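Local atomic coordinates of terminase large subunit (Bacillus phage spp1, PDB entry 2WBN), a protein that uses ATP to drive viral DNA into empty capsids and, through its C-terminal nuclease domain, the part present in this chain, cuts the genome to begin and end packaging. Residues A[30-41]-A[148-159]. Residues are numbered along the deposited sequence; the frame is centred on the assembly and turned at random.
Sequences FENLQIEEGIIT and DELDAIVIDPLR
Leu33, Gln34 and Ile35 pair in parallel with Ile153, Val154 and Ile155, the short strand axes 20° apart. Both backbone polar atoms of Gln34 bond to strand 152-155: its N gives a nearly straight bond to Ile153 O (2.8 Å, 175°), and its O accepts from Ile155 N; Ile153 N to Asn32 O continues the pattern.

Side-chain polar bonds close both ends. Asp156 OD1 takes Gly38 N (2.9 Å) and Leu158 N, the latter an Asx turn, from opposite faces of the carboxylate, while OD2 accepts from Ile40 N. With CG anti to the carbonyl carbon (chi1 -59°) and the chain extended from CG to NE, Arg159 carries its guanidinium edge to Ile40 O, gripping it side-on through NE and NH2 (2.8 Å); NH2 also pairs with Asp42. At the other end Asp148 OD1 accepts from Phe30 N (2.7 Å), and Asn32 ND2, shared with Leu147 O, reaches Leu150 O.

Among apolar contacts, Leu33 CD2 lies on Ile153 CB (3.6 Å) and Ile35 CG2 meets Pro157 CG; on the face that carries Val154, Ile39 CG2 touches Val154 CG1 (3.9 Å).

Strand 33-35 is the outermost strand, within this chain, of the RNase H-like sheet, with 152-155 bridging it to strand 77-86, and helix 161-169 covers the Leu33, Ile35 and Ile155 face.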
loop_
_atom_site.group_PDB
_atom_site.type_symbol
_atom_site.label_atom_id
_atom_site.label_comp_id
_atom_site.label_asym_id
_atom_site.label_seq_id
_atom_site.Cartn_x
_atom_site.Cartn_y
_atom_site.Cartn_z
ATOM N N PHE A 30 -6.173 11.074 -8.123
ATOM C CA PHE A 30 -6.815 9.760 -8.138
ATOM C C PHE A 30 -8.261 9.802 -8.637
ATOM O O PHE A 30 -9.151 9.115 -8.109
ATOM C CB PHE A 30 -6.746 9.097 -6.753
ATOM C CG PHE A 30 -5.343 8.812 -6.269
ATOM C CD1 PHE A 30 -4.904 9.286 -5.034
ATOM C CD2 PHE A 30 -4.480 8.037 -7.032
ATOM C CE1 PHE A 30 -3.609 9.003 -4.574
ATOM C CE2 PHE A 30 -3.200 7.754 -6.598
ATOM C CZ PHE A 30 -2.754 8.241 -5.354
ATOM N N GLU A 31 -8.493 10.595 -9.683
ATOM C CA GLU A 31 -9.771 10.552 -10.387
ATOM C C GLU A 31 -10.061 9.124 -10.827
ATOM O O GLU A 31 -11.222 8.749 -10.968
ATOM C CB GLU A 31 -9.762 11.491 -11.590
ATOM C CG GLU A 31 -9.711 12.971 -11.214
ATOM C CD GLU A 31 -9.649 13.871 -12.434
ATOM O OE1 GLU A 31 -10.355 13.573 -13.408
ATOM O OE2 GLU A 31 -8.893 14.861 -12.409
ATOM N N ASN A 32 -9.007 8.328 -10.996
ATOM C CA ASN A 32 -9.111 6.902 -11.339
ATOM C C ASN A 32 -9.691 5.936 -10.283
ATOM O O ASN A 32 -9.736 4.725 -10.522
ATOM C CB ASN A 32 -7.748 6.378 -11.795
ATOM C CG ASN A 32 -6.718 6.378 -10.695
ATOM O OD1 ASN A 32 -7.023 6.756 -9.570
ATOM N ND2 ASN A 32 -5.492 5.949 -11.013
ATOM N N LEU A 33 -10.154 6.441 -9.150
ATOM C CA LEU A 33 -10.631 5.559 -8.070
ATOM C C LEU A 33 -11.985 4.954 -8.372
ATOM O O LEU A 33 -12.881 5.667 -8.819
ATOM C CB LEU A 33 -10.708 6.298 -6.729
ATOM C CG LEU A 33 -9.405 6.602 -5.994
ATOM C CD1 LEU A 33 -9.736 7.213 -4.623
ATOM C CD2 LEU A 33 -8.582 5.342 -5.827
ATOM N N GLN A 34 -12.087 3.633 -8.180
ATOM C CA GLN A 34 -13.329 2.897 -8.310
ATOM C C GLN A 34 -13.610 2.273 -6.928
ATOM O O GLN A 34 -12.937 1.338 -6.499
ATOM C CB GLN A 34 -13.210 1.864 -9.433
ATOM C CG GLN A 34 -14.511 1.364 -9.943
ATOM C CD GLN A 34 -15.285 2.340 -10.849
ATOM O OE1 GLN A 34 -16.488 2.217 -10.963
ATOM N NE2 GLN A 34 -14.592 3.253 -11.518
ATOM N N ILE A 35 -14.545 2.874 -6.201
ATOM C CA ILE A 35 -14.777 2.553 -4.791
ATOM C C ILE A 35 -16.251 2.291 -4.573
ATOM O O ILE A 35 -17.101 3.176 -4.776
ATOM C CB ILE A 35 -14.376 3.689 -3.818
ATOM C CG1 ILE A 35 -12.942 4.157 -4.043
ATOM C CG2 ILE A 35 -14.577 3.208 -2.346
ATOM C CD1 ILE A 35 -12.475 5.272 -3.084
ATOM N N GLU A 36 -16.551 1.076 -4.121
ATOM C CA GLU A 36 -17.929 0.700 -3.866
ATOM C C GLU A 36 -17.933 -0.590 -3.063
ATOM O O GLU A 36 -17.155 -1.505 -3.342
ATOM C CB GLU A 36 -18.656 0.513 -5.179
ATOM C CG GLU A 36 -20.154 0.226 -5.044
ATOM C CD GLU A 36 -20.871 0.338 -6.362
ATOM O OE1 GLU A 36 -20.797 -0.625 -7.171
ATOM O OE2 GLU A 36 -21.538 1.380 -6.573
ATOM N N GLU A 37 -18.802 -0.646 -2.065
ATOM C CA GLU A 37 -18.954 -1.834 -1.228
ATOM C C GLU A 37 -19.393 -3.003 -2.097
ATOM O O GLU A 37 -20.319 -2.872 -2.897
ATOM C CB GLU A 37 -19.972 -1.607 -0.096
ATOM C CG GLU A 37 -19.537 -0.575 0.952
ATOM C CD GLU A 37 -20.440 -0.536 2.183
ATOM O OE1 GLU A 37 -21.601 -0.958 2.085
ATOM O OE2 GLU A 37 -19.976 -0.096 3.255
ATOM N N GLY A 38 -18.705 -4.134 -1.935
ATOM C CA GLY A 38 -18.938 -5.316 -2.743
ATOM C C GLY A 38 -18.343 -5.346 -4.137
ATOM O O GLY A 38 -18.546 -6.308 -4.843
ATOM N N ILE A 39 -17.600 -4.317 -4.543
ATOM C CA ILE A 39 -17.091 -4.232 -5.914
ATOM C C ILE A 39 -16.068 -5.338 -6.245
ATOM O O ILE A 39 -15.851 -5.646 -7.414
ATOM C CB ILE A 39 -16.478 -2.820 -6.184
ATOM C CG1 ILE A 39 -16.432 -2.500 -7.677
ATOM C CG2 ILE A 39 -15.088 -2.683 -5.511
ATOM C CD1 ILE A 39 -16.047 -1.035 -7.945
ATOM N N ILE A 40 -15.441 -5.932 -5.226
ATOM C CA ILE A 40 -14.566 -7.096 -5.434
ATOM C C ILE A 40 -15.219 -8.321 -4.789
ATOM O O ILE A 40 -15.462 -8.320 -3.585
ATOM C CB ILE A 40 -13.153 -6.875 -4.843
ATOM C CG1 ILE A 40 -12.447 -5.720 -5.573
ATOM C CG2 ILE A 40 -12.324 -8.151 -4.952
ATOM C CD1 ILE A 40 -11.274 -5.112 -4.831
ATOM N N THR A 41 -15.523 -9.348 -5.591
ATOM C CA THR A 41 -16.181 -10.565 -5.081
ATOM C C THR A 41 -15.174 -11.575 -4.524
ATOM O O THR A 41 -13.969 -11.543 -4.820
ATOM C CB THR A 41 -17.030 -11.294 -6.164
ATOM O OG1 THR A 41 -16.178 -11.712 -7.232
ATOM C CG2 THR A 41 -18.161 -10.401 -6.714
ATOM N N ASP A 148 -1.454 7.400 -9.774
ATOM C CA ASP A 148 -2.471 8.293 -10.322
ATOM C C ASP A 148 -2.701 8.095 -11.824
ATOM O O ASP A 148 -3.783 8.393 -12.336
ATOM C CB ASP A 148 -2.097 9.746 -10.065
ATOM C CG ASP A 148 -3.113 10.725 -10.624
ATOM O OD1 ASP A 148 -4.187 10.908 -10.017
ATOM O OD2 ASP A 148 -2.826 11.335 -11.661
ATOM N N GLU A 149 -1.692 7.585 -12.522
ATOM C CA GLU A 149 -1.806 7.369 -13.956
ATOM C C GLU A 149 -2.402 6.015 -14.342
ATOM O O GLU A 149 -2.576 5.734 -15.522
ATOM C CB GLU A 149 -0.460 7.612 -14.634
ATOM C CG GLU A 149 -0.345 9.049 -15.131
ATOM C CD GLU A 149 1.078 9.493 -15.346
ATOM O OE1 GLU A 149 2.004 8.657 -15.227
ATOM O OE2 GLU A 149 1.268 10.698 -15.618
ATOM N N LEU A 150 -2.747 5.192 -13.358
ATOM C CA LEU A 150 -3.397 3.918 -13.655
ATOM C C LEU A 150 -4.794 4.161 -14.226
ATOM O O LEU A 150 -5.389 5.210 -14.015
ATOM C CB LEU A 150 -3.467 3.037 -12.400
ATOM C CG LEU A 150 -2.129 2.515 -11.878
ATOM C CD1 LEU A 150 -2.210 2.105 -10.385
ATOM C CD2 LEU A 150 -1.584 1.359 -12.729
ATOM N N ASP A 151 -5.303 3.189 -14.969
ATOM C CA ASP A 151 -6.657 3.297 -15.543
ATOM C C ASP A 151 -7.705 3.222 -14.449
ATOM O O ASP A 151 -8.677 3.968 -14.481
ATOM C CB ASP A 151 -6.897 2.220 -16.593
ATOM C CG ASP A 151 -6.262 2.559 -17.926
ATOM O OD1 ASP A 151 -5.643 3.645 -18.054
ATOM O OD2 ASP A 151 -6.368 1.733 -18.851
ATOM N N ALA A 152 -7.495 2.342 -13.471
ATOM C CA ALA A 152 -8.398 2.244 -12.335
ATOM C C ALA A 152 -7.687 1.724 -11.089
ATOM O O ALA A 152 -6.877 0.791 -11.177
ATOM C CB ALA A 152 -9.580 1.332 -12.696
ATOM N N ILE A 153 -7.997 2.333 -9.946
ATOM C CA ILE A 153 -7.635 1.787 -8.632
ATOM C C ILE A 153 -8.928 1.350 -7.970
ATOM O O ILE A 153 -9.763 2.193 -7.634
ATOM C CB ILE A 153 -6.950 2.831 -7.756
ATOM C CG1 ILE A 153 -5.648 3.294 -8.411
ATOM C CG2 ILE A 153 -6.684 2.278 -6.319
ATOM C CD1 ILE A 153 -5.008 4.494 -7.714
ATOM N N VAL A 154 -9.075 0.038 -7.781
ATOM C CA VAL A 154 -10.350 -0.585 -7.435
ATOM C C VAL A 154 -10.288 -1.024 -5.994
ATOM O O VAL A 154 -9.440 -1.849 -5.616
ATOM C CB VAL A 154 -10.688 -1.801 -8.334
ATOM C CG1 VAL A 154 -12.073 -2.339 -8.013
ATOM C CG2 VAL A 154 -10.597 -1.427 -9.809
ATOM N N ILE A 155 -11.188 -0.470 -5.193
ATOM C CA ILE A 155 -11.174 -0.651 -3.755
ATOM C C ILE A 155 -12.575 -0.944 -3.253
ATOM O O ILE A 155 -13.527 -0.196 -3.520
ATOM C CB ILE A 155 -10.642 0.606 -3.007
ATOM C CG1 ILE A 155 -9.319 1.116 -3.597
ATOM C CG2 ILE A 155 -10.459 0.300 -1.472
ATOM C CD1 ILE A 155 -8.992 2.552 -3.165
ATOM N N ASP A 156 -12.680 -2.014 -2.483
ATOM C CA ASP A 156 -13.916 -2.408 -1.841
ATOM C C ASP A 156 -13.798 -2.063 -0.352
ATOM O O ASP A 156 -13.013 -2.711 0.381
ATOM C CB ASP A 156 -14.070 -3.904 -2.027
ATOM C CG ASP A 156 -15.423 -4.439 -1.601
ATOM O OD1 ASP A 156 -16.115 -3.818 -0.752
ATOM O OD2 ASP A 156 -15.771 -5.534 -2.115
ATOM N N PRO A 157 -14.555 -1.054 0.113
ATOM C CA PRO A 157 -14.462 -0.685 1.514
ATOM C C PRO A 157 -14.848 -1.796 2.486
ATOM O O PRO A 157 -14.533 -1.718 3.650
ATOM C CB PRO A 157 -15.422 0.498 1.639
ATOM C CG PRO A 157 -15.609 0.989 0.307
ATOM C CD PRO A 157 -15.544 -0.214 -0.587
ATOM N N LEU A 158 -15.574 -2.811 2.030
ATOM C CA LEU A 158 -15.881 -3.948 2.894
ATOM C C LEU A 158 -14.641 -4.776 3.234
ATOM O O LEU A 158 -14.588 -5.406 4.293
ATOM C CB LEU A 158 -16.954 -4.834 2.237
ATOM C CG LEU A 158 -18.307 -4.174 2.011
ATOM C CD1 LEU A 158 -19.341 -5.171 1.402
ATOM C CD2 LEU A 158 -18.840 -3.624 3.319
ATOM N N ARG A 159 -13.649 -4.766 2.340
ATOM C CA ARG A 159 -12.412 -5.518 2.514
ATOM C C ARG A 159 -11.310 -4.658 3.060
ATOM O O ARG A 159 -10.560 -5.105 3.938
ATOM C CB ARG A 159 -11.931 -6.073 1.172
ATOM C CG ARG A 159 -12.914 -6.971 0.517
ATOM C CD ARG A 159 -12.458 -7.476 -0.851
ATOM N NE ARG A 159 -13.517 -8.296 -1.411
ATOM C CZ ARG A 159 -13.703 -9.587 -1.140
ATOM N NH1 ARG A 159 -12.870 -10.251 -0.342
ATOM N NH2 ARG A 159 -14.730 -10.218 -1.682
HETATM O O HOH W 1 -6.375 12.375 -11.158
HETATM O O HOH W 2 -6.360 9.546 -11.541
#